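Local coordinates for periplasmic His/Glu/Gln/Arg/opine family-binding protein (Silicibacter pomeroyi, PDB 3I6V) that binds lysine in its cleft and, as a periplasmic solute-binding protein, probably delivers amino acids of this kind to an ABC transporter, at residues Val7-Glu12 and Glu37-Ala42; Ser55-Leu60 and Asp76-Val81; Ala70-Thr75 and Glu80-Thr85; Ile116-Ile121 and Leu128-Thr133; Met182-Arg185 and Glu190-Gly193. All coordinates share one frame; numbering follows the deposited sequence. Where two conformers were deposited one is given.

Overall arrangement
From the N terminus, strand 7-11 leads out and helix 30-42 returns over it, closing contact 1 against the three-stranded parallel sheet. Contact 2 then joins helix 56-61 to the short helix 76-79. Contact 3 folds the loop 70-75 against 80-85; it crosses contact 2, since 70-75 falls between 55-60 and 76-81 while 80-85 runs past the end of 76-81, and the two share Glu80 and Val81. Contact 4 follows in the other lobe, within a beta-alpha-beta unit, its centre about 28 Å from that of contact 1. Contact 5 brings the chain back to the first lobe, where strand 180-184 pairs with strand 83-89 of contact 3. Contacts 1 to 4 each hold residues that touch the bound lysine.

Contact 1 (Val7-Glu12 and Glu37-Ala42); sequences VRMGTE and ELCKRA. With LYS (lysine), chain B.
Cys39 of helix 30-42 meets Val7 and Met9 of strand 7-11 through a single atom, its sulfur. The strand runs in the middle of the three-stranded parallel sheet of this lobe, and since alternate residues of a strand face the same way, Val7 and Met9 both turn toward the helix while Arg8 does not. Met9 is worth following outward. Its CB leaves the strand toward the helix, and CG stands anti to the carbonyl carbon (chi1 -55°). Bends at both following torsions then fold the chain, which sets SD 3.9 Å from Cys39 SG and the terminal CE 4.1 Å from that same sulfur. Val7 reaches it with one branch, CG1, which lies 3.6 Å from Cys39 SG. All three side chains are buried and apolar in their contact, and a small cysteine suits a helix that comes this near a strand: the CA atoms of Val7 and Cys39 are 8.4 Å apart. Just past the strand, Glu12 extends into the ligand pocket, where its OE1 accepts a hydrogen bond of 2.7 Å from NZ of the bound lysine, matching carboxylate to ammonium; Gln112 holds the other oxygen. Around the sulfur contact, Val7 and Cys39 also touch Cys46 of the neighbouring strand 46-50, while Met9 packs on Trp48 of that strand and on Phe195 of helix 189-204.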
# COMPACT_ATOMS: atom_id res chain seq x y z
N VAL A 7 -12.57 -16.70 5.19
CA VAL A 7 -11.25 -16.10 5.29
C VAL A 7 -11.39 -14.66 5.78
O VAL A 7 -12.13 -13.86 5.21
CB VAL A 7 -10.44 -16.18 3.97
CG1 VAL A 7 -11.16 -15.47 2.84
CG2 VAL A 7 -9.03 -15.61 4.15
N ARG A 8 -10.67 -14.33 6.84
CA ARG A 8 -10.67 -12.97 7.35
C ARG A 8 -9.58 -12.16 6.60
O ARG A 8 -8.38 -12.46 6.71
CB ARG A 8 -10.47 -13.01 8.85
CG ARG A 8 -11.75 -13.54 9.63
CD ARG A 8 -11.36 -13.84 11.08
NE ARG A 8 -10.22 -14.75 11.02
CZ ARG A 8 -9.37 -15.02 12.01
NH1 ARG A 8 -8.35 -15.84 11.80
NH2 ARG A 8 -9.54 -14.46 13.21
N MET A 9 -10.03 -11.21 5.77
CA MET A 9 -9.14 -10.38 4.97
C MET A 9 -8.78 -9.13 5.77
O MET A 9 -9.66 -8.32 6.08
CB MET A 9 -9.82 -10.01 3.63
CG MET A 9 -10.30 -11.25 2.84
SD MET A 9 -9.03 -12.17 1.89
CE MET A 9 -8.78 -11.03 0.59
N GLY A 10 -7.50 -8.99 6.14
CA GLY A 10 -7.03 -7.85 6.92
C GLY A 10 -6.52 -6.71 6.03
O GLY A 10 -5.72 -6.93 5.11
N THR A 11 -6.96 -5.48 6.33
CA THR A 11 -6.51 -4.30 5.63
C THR A 11 -6.39 -3.13 6.60
O THR A 11 -6.89 -3.20 7.76
CB THR A 11 -7.40 -3.97 4.40
OG1 THR A 11 -6.71 -3.05 3.55
CG2 THR A 11 -8.79 -3.40 4.79
N GLU A 12 -5.70 -2.07 6.14
CA GLU A 12 -5.45 -0.91 6.96
C GLU A 12 -6.70 0.00 7.04
O GLU A 12 -6.96 0.58 8.08
CB GLU A 12 -4.28 -0.10 6.39
CG GLU A 12 -3.82 1.05 7.26
CD GLU A 12 -2.65 1.87 6.65
OE1 GLU A 12 -2.29 1.68 5.46
OE2 GLU A 12 -2.11 2.73 7.37
N GLU A 37 -13.18 -10.31 -5.45
CA GLU A 37 -13.13 -11.09 -6.69
C GLU A 37 -12.16 -12.29 -6.57
O GLU A 37 -12.42 -13.39 -7.10
CB GLU A 37 -12.76 -10.22 -7.88
CG GLU A 37 -12.63 -10.99 -9.21
CD GLU A 37 -13.97 -11.60 -9.68
OE1 GLU A 37 -15.04 -11.23 -9.16
OE2 GLU A 37 -13.95 -12.46 -10.58
N LEU A 38 -11.06 -12.10 -5.84
CA LEU A 38 -10.15 -13.24 -5.61
C LEU A 38 -10.83 -14.33 -4.81
O LEU A 38 -10.71 -15.51 -5.16
CB LEU A 38 -8.84 -12.82 -4.92
CG LEU A 38 -7.94 -11.91 -5.74
CD1 LEU A 38 -6.76 -11.43 -4.83
CD2 LEU A 38 -7.41 -12.63 -6.99
N CYS A 39 -11.53 -13.97 -3.74
CA CYS A 39 -12.21 -14.95 -2.93
C CYS A 39 -13.30 -15.66 -3.72
O CYS A 39 -13.54 -16.85 -3.52
CB CYS A 39 -12.82 -14.31 -1.69
SG CYS A 39 -11.62 -13.87 -0.40
N LYS A 40 -14.01 -14.93 -4.57
CA LYS A 40 -15.04 -15.53 -5.40
C LYS A 40 -14.41 -16.60 -6.31
O LYS A 40 -14.94 -17.70 -6.43
CB LYS A 40 -15.75 -14.47 -6.23
CG LYS A 40 -16.85 -15.02 -7.15
CD LYS A 40 -17.43 -13.92 -8.02
CE LYS A 40 -18.77 -14.37 -8.65
NZ LYS A 40 -19.13 -13.39 -9.70
N ARG A 41 -13.28 -16.27 -6.93
CA ARG A 41 -12.63 -17.17 -7.85
C ARG A 41 -11.97 -18.37 -7.17
O ARG A 41 -11.84 -19.42 -7.78
CB ARG A 41 -11.62 -16.42 -8.70
CG ARG A 41 -12.23 -15.64 -9.81
CD ARG A 41 -11.20 -14.73 -10.37
NE ARG A 41 -11.70 -13.88 -11.43
CZ ARG A 41 -11.24 -13.85 -12.68
NH1 ARG A 41 -10.25 -14.65 -13.05
NH2 ARG A 41 -11.77 -13.01 -13.57
N ALA A 42 -11.59 -18.21 -5.90
CA ALA A 42 -10.99 -19.27 -5.09
C ALA A 42 -12.03 -20.15 -4.41
O ALA A 42 -11.68 -21.17 -3.82
CB ALA A 42 -10.05 -18.66 -4.01
N LYS B . 4.22 -0.27 -0.35
CA LYS B . 4.94 0.39 0.79
C LYS B . 5.40 -0.63 1.80
O LYS B . 5.02 -1.80 1.68
CB LYS B . 4.02 1.44 1.47
CG LYS B . 2.81 0.87 2.20
CD LYS B . 1.93 2.03 2.77
CE LYS B . 0.70 1.52 3.61
NZ LYS B . -0.18 2.72 4.05
OXT LYS B . 6.14 -0.29 2.77

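Contact 2 (Ser55-Leu60 and Asp76-Val81); sequences SIIPNL and DERDEV. With NA (sodium ion), chain C; LYS (lysine), chain B.
Ile57 meets Arg78 and Val81 with two different branches, joining helix 56-61 to the short, weakly bonded helix 76-79 in the first lobe of this family 3 solute-binding protein. Its side chain crosses each of the other two at about a right angle. CD1, at the end of the longer branch, lies 3.9 Å from CG of Arg78, whereas CG2 approaches CG2 of Val81 at 4.0 Å. A branched isoleucine suits the place because it can serve two partners at once. Arg78 offers it the aliphatic part of a chain extended from CG to NE, and that extension carries the guanidinium into the pocket. There the carboxylate of the bound lysine lies at the guanidinium edge, in its plane, gripped by two hydrogen bonds. Arg78 NH1 also bonds to Ser73 O and NH2 to Ala114 O, which should limit rotation of the group. Next along the chain, Asp79 binds the sodium ion through O and OD1, in a site completed by Ile82, Asp83 and Glu186. At the lysine, NH1 of Arg78 stands 2.7 Å from O of the ligand and NH2 of Arg78 2.9 Å from its OXT, the latter bond the straighter at 166°.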
# COMPACT_ATOMS: atom_id res chain seq x y z
N SER A 55 0.64 -2.53 13.46
CA SER A 55 0.55 -3.86 14.03
C SER A 55 -0.05 -4.88 13.03
O SER A 55 -0.42 -5.96 13.44
CB SER A 55 -0.32 -3.78 15.32
OG SER A 55 -1.63 -3.32 14.98
N ILE A 56 -0.13 -4.55 11.74
CA ILE A 56 -0.84 -5.42 10.78
C ILE A 56 -0.13 -6.77 10.57
O ILE A 56 -0.79 -7.80 10.37
CB ILE A 56 -1.15 -4.69 9.44
CG1 ILE A 56 -2.32 -5.35 8.71
CG2 ILE A 56 0.15 -4.49 8.56
CD1 ILE A 56 -3.02 -4.41 7.69
N ILE A 57 1.20 -6.77 10.65
CA ILE A 57 1.93 -8.02 10.55
C ILE A 57 1.81 -8.86 11.84
O ILE A 57 1.41 -10.00 11.77
CB ILE A 57 3.39 -7.84 10.07
CG1 ILE A 57 3.40 -7.45 8.57
CG2 ILE A 57 4.20 -9.14 10.28
CD1 ILE A 57 4.86 -7.28 7.97
N PRO A 58 2.15 -8.29 13.03
CA PRO A 58 2.01 -9.14 14.25
C PRO A 58 0.60 -9.67 14.46
O PRO A 58 0.43 -10.81 14.89
CB PRO A 58 2.39 -8.19 15.41
CG PRO A 58 3.03 -7.01 14.81
CD PRO A 58 2.88 -7.04 13.29
N ASN A 59 -0.42 -8.87 14.12
CA ASN A 59 -1.80 -9.34 14.29
C ASN A 59 -2.26 -10.41 13.28
O ASN A 59 -3.18 -11.18 13.58
CB ASN A 59 -2.77 -8.15 14.39
CG ASN A 59 -2.57 -7.35 15.69
OD1 ASN A 59 -1.81 -7.77 16.57
ND2 ASN A 59 -3.25 -6.23 15.83
N LEU A 60 -1.63 -10.46 12.09
CA LEU A 60 -1.79 -11.61 11.20
C LEU A 60 -1.16 -12.82 11.85
O LEU A 60 -1.76 -13.90 11.90
CB LEU A 60 -1.09 -11.36 9.83
CG LEU A 60 -0.87 -12.61 8.94
CD1 LEU A 60 -2.20 -13.10 8.38
CD2 LEU A 60 0.07 -12.30 7.77
N ASP A 76 12.23 -8.83 1.14
CA ASP A 76 12.97 -9.96 1.75
C ASP A 76 12.86 -9.86 3.25
O ASP A 76 12.74 -10.88 3.92
CB ASP A 76 14.47 -9.95 1.38
CG ASP A 76 14.72 -10.35 -0.08
OD1 ASP A 76 13.82 -10.96 -0.71
OD2 ASP A 76 15.81 -10.05 -0.61
N GLU A 77 12.89 -8.63 3.76
CA GLU A 77 12.80 -8.40 5.21
C GLU A 77 11.47 -8.90 5.77
O GLU A 77 11.41 -9.47 6.89
CB GLU A 77 13.04 -6.90 5.55
CG GLU A 77 12.59 -6.52 6.98
CD GLU A 77 13.02 -5.12 7.41
OE1 GLU A 77 13.62 -4.39 6.58
OE2 GLU A 77 12.76 -4.77 8.57
N ARG A 78 10.38 -8.68 5.03
CA ARG A 78 9.07 -9.11 5.54
C ARG A 78 8.92 -10.60 5.32
O ARG A 78 8.25 -11.28 6.06
CB ARG A 78 7.89 -8.37 4.90
CG ARG A 78 7.79 -6.92 5.41
CD ARG A 78 6.96 -6.06 4.44
NE ARG A 78 6.83 -4.69 4.93
CZ ARG A 78 6.53 -3.65 4.17
NH1 ARG A 78 6.42 -3.80 2.86
NH2 ARG A 78 6.43 -2.44 4.71
N ASP A 79 9.54 -11.10 4.28
CA ASP A 79 9.60 -12.56 4.08
C ASP A 79 10.29 -13.34 5.24
O ASP A 79 10.13 -14.58 5.35
CB ASP A 79 10.21 -12.86 2.70
CG ASP A 79 10.23 -14.36 2.35
OD1 ASP A 79 9.19 -15.09 2.54
OD2 ASP A 79 11.31 -14.82 1.90
N GLU A 80 11.00 -12.64 6.14
CA GLU A 80 11.55 -13.30 7.35
C GLU A 80 10.44 -13.75 8.28
O GLU A 80 10.65 -14.70 9.01
CB GLU A 80 12.48 -12.37 8.15
CG GLU A 80 13.66 -11.83 7.32
CD GLU A 80 14.42 -10.72 8.05
OE1 GLU A 80 14.08 -10.38 9.20
OE2 GLU A 80 15.37 -10.17 7.45
N VAL A 81 9.28 -13.09 8.27
CA VAL A 81 8.18 -13.48 9.21
C VAL A 81 6.84 -13.92 8.59
O VAL A 81 6.05 -14.61 9.23
CB VAL A 81 7.89 -12.38 10.19
CG1 VAL A 81 9.08 -12.19 11.19
CG2 VAL A 81 7.57 -11.07 9.41
NA NA C . 8.53 -15.96 4.67
N LYS B . 4.22 -0.27 -0.35
CA LYS B . 4.94 0.39 0.79
C LYS B . 5.40 -0.63 1.80
O LYS B . 5.02 -1.80 1.68
CB LYS B . 4.02 1.44 1.47
CG LYS B . 2.81 0.87 2.20
CD LYS B . 1.93 2.03 2.77
CE LYS B . 0.70 1.52 3.61
NZ LYS B . -0.18 2.72 4.05
OXT LYS B . 6.14 -0.29 2.77

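Contact 3 (Ala70-Thr75 and Glu80-Thr85); sequences AGMSIT and EVIDFT. With NA (sodium ion), chain C; LYS (lysine), chain B.
The ligand-binding loop 70-75 packs on the start of strand 83-89 through Ile74 and Phe84. Ile74 CA sits over one face of the Phe84 ring in a CH-pi contact, 3.9 Å from the ring centroid, and its CG1 comes 3.7 Å from Phe84 CD2. Met72, its CG anti to the backbone N (chi1 -176°), approaches the same ring at its edge: CG lies in the ring plane, and SD stands obliquely 3.9 Å from Phe84 CE2, a Met-aromatic contact. Ile82 CD1 adds a further touch to that sulfur. This loop of the solute-binding fold lends the lysine ligand three bonds: Ser73 N donates to its O at 2.8 Å, while Gly71 O and Ser73 OG accept from its N. A flat, broad phenylalanine suits both partners, and an alanine here would probably open a gap beneath Ile74 and take from Met72 SD its aromatic neighbour. Just before Phe84 in the chain, Ile82 O and Asp83 OD1 each bind the sodium ion, both at 2.4 Å.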
# COMPACT_ATOMS: atom_id res chain seq x y z
N ALA A 70 -3.20 -4.78 1.68
CA ALA A 70 -3.09 -3.45 2.29
C ALA A 70 -1.94 -2.67 1.67
O ALA A 70 -1.15 -2.05 2.38
CB ALA A 70 -2.88 -3.58 3.85
N GLY A 71 -1.84 -2.73 0.34
CA GLY A 71 -0.77 -2.03 -0.40
C GLY A 71 0.65 -2.35 0.07
O GLY A 71 1.53 -1.50 -0.01
N MET A 72 0.87 -3.58 0.55
CA MET A 72 2.15 -3.97 1.20
C MET A 72 3.10 -4.51 0.12
O MET A 72 2.76 -5.49 -0.53
CB MET A 72 1.92 -5.08 2.24
CG MET A 72 3.21 -5.51 3.07
SD MET A 72 2.90 -6.69 4.39
CE MET A 72 2.40 -5.55 5.65
N SER A 73 4.25 -3.86 -0.05
CA SER A 73 5.27 -4.33 -0.96
C SER A 73 5.89 -5.63 -0.49
O SER A 73 6.14 -5.83 0.71
CB SER A 73 6.39 -3.30 -1.08
OG SER A 73 5.90 -2.13 -1.75
N ILE A 74 6.14 -6.51 -1.46
CA ILE A 74 6.83 -7.77 -1.19
C ILE A 74 8.31 -7.42 -0.92
O ILE A 74 8.92 -6.79 -1.75
CB ILE A 74 6.74 -8.69 -2.40
CG1 ILE A 74 5.31 -9.17 -2.59
CG2 ILE A 74 7.65 -9.96 -2.20
CD1 ILE A 74 5.01 -9.63 -4.06
N THR A 75 8.85 -7.78 0.25
CA THR A 75 10.28 -7.53 0.51
C THR A 75 10.90 -8.73 1.23
O THR A 75 10.19 -9.53 1.88
CB THR A 75 10.54 -6.32 1.41
OG1 THR A 75 10.13 -6.65 2.75
CG2 THR A 75 9.80 -5.07 0.90
N GLU A 80 11.00 -12.64 6.14
CA GLU A 80 11.55 -13.30 7.35
C GLU A 80 10.44 -13.75 8.28
O GLU A 80 10.65 -14.70 9.01
CB GLU A 80 12.48 -12.37 8.15
CG GLU A 80 13.66 -11.83 7.32
CD GLU A 80 14.42 -10.72 8.05
OE1 GLU A 80 14.08 -10.38 9.20
OE2 GLU A 80 15.37 -10.17 7.45
N VAL A 81 9.28 -13.09 8.27
CA VAL A 81 8.18 -13.48 9.21
C VAL A 81 6.84 -13.92 8.59
O VAL A 81 6.05 -14.61 9.23
CB VAL A 81 7.89 -12.38 10.19
CG1 VAL A 81 9.08 -12.19 11.19
CG2 VAL A 81 7.57 -11.07 9.41
N ILE A 82 6.57 -13.51 7.35
CA ILE A 82 5.34 -13.90 6.67
C ILE A 82 5.68 -14.37 5.26
O ILE A 82 6.83 -14.21 4.86
CB ILE A 82 4.31 -12.70 6.58
CG1 ILE A 82 4.91 -11.54 5.80
CG2 ILE A 82 3.87 -12.25 8.00
CD1 ILE A 82 3.85 -10.46 5.36
N ASP A 83 4.69 -14.89 4.53
CA ASP A 83 4.87 -15.28 3.12
C ASP A 83 3.95 -14.47 2.21
O ASP A 83 2.83 -14.12 2.58
CB ASP A 83 4.54 -16.77 2.94
CG ASP A 83 5.72 -17.70 3.25
OD1 ASP A 83 6.88 -17.27 3.52
OD2 ASP A 83 5.47 -18.93 3.27
N PHE A 84 4.43 -14.16 1.01
CA PHE A 84 3.65 -13.33 0.06
C PHE A 84 3.13 -14.17 -1.12
O PHE A 84 3.79 -15.12 -1.54
CB PHE A 84 4.51 -12.21 -0.49
CG PHE A 84 4.81 -11.11 0.49
CD1 PHE A 84 6.01 -11.10 1.19
CD2 PHE A 84 3.89 -10.05 0.68
CE1 PHE A 84 6.31 -10.07 2.10
CE2 PHE A 84 4.18 -9.00 1.57
CZ PHE A 84 5.38 -9.01 2.29
N THR A 85 1.96 -13.80 -1.65
CA THR A 85 1.56 -14.21 -3.01
C THR A 85 2.48 -13.52 -4.00
O THR A 85 3.27 -12.67 -3.61
CB THR A 85 0.08 -13.78 -3.33
OG1 THR A 85 -0.02 -12.34 -3.33
CG2 THR A 85 -0.89 -14.36 -2.35
NA NA C . 8.53 -15.96 4.67
N LYS B . 4.22 -0.27 -0.35
CA LYS B . 4.94 0.39 0.79
C LYS B . 5.40 -0.63 1.80
O LYS B . 5.02 -1.80 1.68
CB LYS B . 4.02 1.44 1.47
CG LYS B . 2.81 0.87 2.20
CD LYS B . 1.93 2.03 2.77
CE LYS B . 0.70 1.52 3.61
NZ LYS B . -0.18 2.72 4.05
OXT LYS B . 6.14 -0.29 2.77

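Contact 4 (Ile116-Ile121 and Leu128-Thr133); sequences IQAGYI and LVEFAT. With LYS (lysine), chain B.
Leu128 and Ile121 form the main apolar pair of this contact, in which helix 116-121 runs nearly antiparallel to strand 128-131, their axes 8.8 Å apart and 162° between their directions. The pair belongs to the beta-alpha-beta unit of strand 108-112, helix 116-123 and strand 127-131. Leu128 comes first. A chi1 of 169° swings CG away from the backbone N, and the two methyls go to different places: CD1 lies 4.0 Å from Ile121 CG2, and CD2 rests 3.6 Å from the carbonyl oxygen of Ala118. Its CB is also 3.8 Å from Ile121 CG2. Glu130 then brings the end of its extended chain back, OE1 approaching Ala118 CB at 3.8 Å, and a small alanine suits a helix position this near the strand. Finally, Thr133 caps the following helix 134-142, its OG1 bonded to Glu136 N. The helix has its own task at its start, where Ile116 N donates to OXT of the bound lysine at 2.8 Å and Ile116 CG1 packs beside that oxygen. A glycine in place of Ile116 would keep the backbone donor but is likely to deprive the lysine carboxylate and Ser73 of their apolar neighbour. With no hydrogen bond between the two segments, helix and strand are held by apolar packing, while the N-terminal end of the helix, whose Ile116 N-H points to OXT, would probably favour the negative carboxylate.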
# COMPACT_ATOMS: atom_id res chain seq x y z
N ILE A 116 8.75 0.63 3.40
CA ILE A 116 10.01 0.65 2.67
C ILE A 116 10.47 2.09 2.52
O ILE A 116 11.67 2.36 2.47
CB ILE A 116 9.89 -0.07 1.32
CG1 ILE A 116 8.85 0.61 0.42
CG2 ILE A 116 9.51 -1.55 1.56
CD1 ILE A 116 8.51 -0.15 -0.85
N GLN A 117 9.50 3.01 2.49
CA GLN A 117 9.82 4.46 2.34
C GLN A 117 10.51 4.96 3.59
O GLN A 117 11.55 5.64 3.49
CB GLN A 117 8.57 5.29 1.99
CG GLN A 117 8.12 5.09 0.52
CD GLN A 117 7.23 3.85 0.36
OE1 GLN A 117 6.85 3.23 1.36
NE2 GLN A 117 6.91 3.48 -0.90
N ALA A 118 9.98 4.61 4.76
CA ALA A 118 10.70 4.92 6.00
C ALA A 118 12.11 4.29 6.01
O ALA A 118 13.05 4.95 6.41
CB ALA A 118 9.91 4.45 7.23
N GLY A 119 12.24 3.04 5.60
CA GLY A 119 13.58 2.40 5.54
C GLY A 119 14.58 3.16 4.65
O GLY A 119 15.74 3.34 5.01
N TYR A 120 14.10 3.62 3.49
CA TYR A 120 14.93 4.34 2.52
C TYR A 120 15.37 5.66 3.11
O TYR A 120 16.54 6.05 3.00
CB TYR A 120 14.12 4.56 1.23
CG TYR A 120 14.84 5.38 0.17
CD1 TYR A 120 15.58 4.76 -0.83
CD2 TYR A 120 14.75 6.78 0.16
CE1 TYR A 120 16.25 5.52 -1.82
CE2 TYR A 120 15.39 7.55 -0.83
CZ TYR A 120 16.14 6.92 -1.81
OH TYR A 120 16.78 7.70 -2.79
N ILE A 121 14.44 6.38 3.75
CA ILE A 121 14.81 7.65 4.37
C ILE A 121 15.76 7.46 5.55
O ILE A 121 16.71 8.25 5.71
CB ILE A 121 13.58 8.48 4.79
CG1 ILE A 121 12.73 8.81 3.55
CG2 ILE A 121 14.02 9.74 5.58
CD1 ILE A 121 13.46 9.66 2.43
N LEU A 128 14.68 11.36 9.40
CA LEU A 128 13.39 10.66 9.29
C LEU A 128 12.47 11.00 10.46
O LEU A 128 12.86 10.86 11.59
CB LEU A 128 13.63 9.14 9.28
CG LEU A 128 12.39 8.24 9.42
CD1 LEU A 128 11.42 8.41 8.30
CD2 LEU A 128 12.79 6.74 9.58
N VAL A 129 11.25 11.40 10.17
CA VAL A 129 10.20 11.34 11.19
C VAL A 129 9.07 10.39 10.74
O VAL A 129 8.51 10.53 9.63
CB VAL A 129 9.69 12.77 11.64
CG1 VAL A 129 9.20 13.58 10.44
CG2 VAL A 129 8.61 12.67 12.73
N GLU A 130 8.74 9.44 11.60
CA GLU A 130 7.73 8.42 11.30
C GLU A 130 6.36 8.74 11.86
O GLU A 130 6.27 9.19 12.99
CB GLU A 130 8.19 7.09 11.88
CG GLU A 130 9.39 6.55 11.13
CD GLU A 130 9.85 5.19 11.62
OE1 GLU A 130 9.44 4.17 11.02
OE2 GLU A 130 10.64 5.13 12.59
N PHE A 131 5.31 8.48 11.09
CA PHE A 131 3.92 8.67 11.51
C PHE A 131 3.13 7.38 11.30
O PHE A 131 3.38 6.63 10.35
CB PHE A 131 3.26 9.80 10.68
CG PHE A 131 3.91 11.12 10.91
CD1 PHE A 131 4.99 11.54 10.12
CD2 PHE A 131 3.51 11.91 11.99
CE1 PHE A 131 5.63 12.74 10.36
CE2 PHE A 131 4.15 13.13 12.24
CZ PHE A 131 5.22 13.54 11.43
N ALA A 132 2.16 7.15 12.19
CA ALA A 132 1.35 5.92 12.20
C ALA A 132 0.50 5.76 10.95
O ALA A 132 0.28 4.62 10.50
CB ALA A 132 0.47 5.87 13.49
N THR A 133 0.00 6.85 10.37
CA THR A 133 -0.96 6.72 9.27
C THR A 133 -0.49 7.52 8.08
O THR A 133 0.30 8.44 8.24
CB THR A 133 -2.38 7.22 9.67
OG1 THR A 133 -2.34 8.65 9.79
CG2 THR A 133 -2.90 6.56 10.99
N LYS B . 4.22 -0.27 -0.35
CA LYS B . 4.94 0.39 0.79
C LYS B . 5.40 -0.63 1.80
O LYS B . 5.02 -1.80 1.68
CB LYS B . 4.02 1.44 1.47
CG LYS B . 2.81 0.87 2.20
CD LYS B . 1.93 2.03 2.77
CE LYS B . 0.70 1.52 3.61
NZ LYS B . -0.18 2.72 4.05
OXT LYS B . 6.14 -0.29 2.77

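Contact 5 (Met182-Arg185 and Glu190-Gly193); sequences MGLR and ELRG
Strand 182-184 passes the early turns of helix 189-204 with Leu184 and Arg192 as the nearest residues, their CA atoms 6.7 Å apart. Strand 180-184 pairs antiparallel with strand 83-89, and the helix follows it closely in the chain, so this is a local strand-to-helix packing in the first lobe of the solute-binding fold. Leu184 carries the contact and divides its two methyls between neighbouring helix residues. A chi1 of -65° swings CG toward the helix and a chi2 of 96° then parts the methyls, CD2 to Leu191 CG at 3.7 Å, CD1 to Arg192 CB at 4.0 Å. The two leucines cross at about a right angle. A leucine suits the strand position because its forked end can meet both residues, and Leu184 is buried, with Thr67 and Thr85 also against it. Arg192 presents its aliphatic base to Leu184, then bends at chi3, which brings NE to a water; NH2 forms a long, weak ion pair with Asp83 OD2. Arg185, the next residue after Leu184, turns its guanidinium to other partners, with salt bridges from NH2 to Asp66 and Asp188. Its backbone nevertheless joins the helix through that one water, which lies at the edge of the Arg192 guanidinium, in its plane: the water oxygen accepts from Arg192 NE at 2.8 Å and is 2.9 Å from Arg185 O.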
# COMPACT_ATOMS: atom_id res chain seq x y z
N MET A 182 -0.20 -10.02 -1.43
CA MET A 182 -0.93 -10.35 -0.19
C MET A 182 0.01 -11.08 0.72
O MET A 182 0.79 -11.96 0.27
CB MET A 182 -2.14 -11.30 -0.46
CG MET A 182 -3.26 -10.72 -1.34
SD MET A 182 -4.64 -11.88 -1.77
CE MET A 182 -4.86 -12.53 -0.12
N GLY A 183 -0.10 -10.78 2.01
CA GLY A 183 0.69 -11.44 3.02
C GLY A 183 -0.16 -12.47 3.74
O GLY A 183 -1.35 -12.26 3.97
N LEU A 184 0.43 -13.62 4.07
CA LEU A 184 -0.23 -14.66 4.85
C LEU A 184 0.75 -15.28 5.82
O LEU A 184 1.96 -15.14 5.64
CB LEU A 184 -0.75 -15.79 3.95
CG LEU A 184 -1.86 -15.39 2.98
CD1 LEU A 184 -1.23 -15.05 1.63
CD2 LEU A 184 -2.83 -16.55 2.85
N ARG A 185 0.24 -16.04 6.79
CA ARG A 185 1.13 -16.71 7.73
C ARG A 185 1.95 -17.74 6.96
O ARG A 185 1.46 -18.30 5.96
CB ARG A 185 0.37 -17.43 8.87
CG ARG A 185 -0.25 -16.48 9.96
CD ARG A 185 -1.05 -17.33 11.01
NE ARG A 185 -2.29 -17.88 10.40
CZ ARG A 185 -3.40 -17.17 10.20
NH1 ARG A 185 -3.45 -15.88 10.57
NH2 ARG A 185 -4.46 -17.73 9.63
N GLU A 190 -1.42 -23.55 1.76
CA GLU A 190 -2.55 -23.99 0.96
C GLU A 190 -3.45 -22.79 0.62
O GLU A 190 -3.78 -22.58 -0.54
CB GLU A 190 -3.32 -25.04 1.70
CG GLU A 190 -4.51 -25.57 0.93
CD GLU A 190 -4.94 -26.91 1.48
OE1 GLU A 190 -4.07 -27.84 1.61
OE2 GLU A 190 -6.15 -27.01 1.80
N LEU A 191 -3.81 -21.99 1.62
CA LEU A 191 -4.56 -20.73 1.34
C LEU A 191 -3.82 -19.78 0.40
O LEU A 191 -4.42 -19.16 -0.51
CB LEU A 191 -4.89 -20.03 2.65
CG LEU A 191 -5.80 -18.78 2.56
CD1 LEU A 191 -7.14 -19.12 1.90
CD2 LEU A 191 -6.03 -18.25 3.98
N ARG A 192 -2.49 -19.66 0.58
CA ARG A 192 -1.68 -18.79 -0.27
C ARG A 192 -1.73 -19.29 -1.70
O ARG A 192 -1.82 -18.48 -2.63
CB ARG A 192 -0.23 -18.72 0.25
CG ARG A 192 0.77 -17.94 -0.65
CD ARG A 192 2.10 -17.62 0.11
NE ARG A 192 2.73 -18.87 0.60
CZ ARG A 192 3.43 -19.71 -0.17
NH1 ARG A 192 3.58 -19.46 -1.46
NH2 ARG A 192 3.95 -20.82 0.35
N GLY A 193 -1.68 -20.61 -1.87
CA GLY A 193 -1.78 -21.23 -3.19
C GLY A 193 -3.12 -20.92 -3.88
O GLY A 193 -3.15 -20.65 -5.07
O HOH W 1 2.08 -19.38 3.30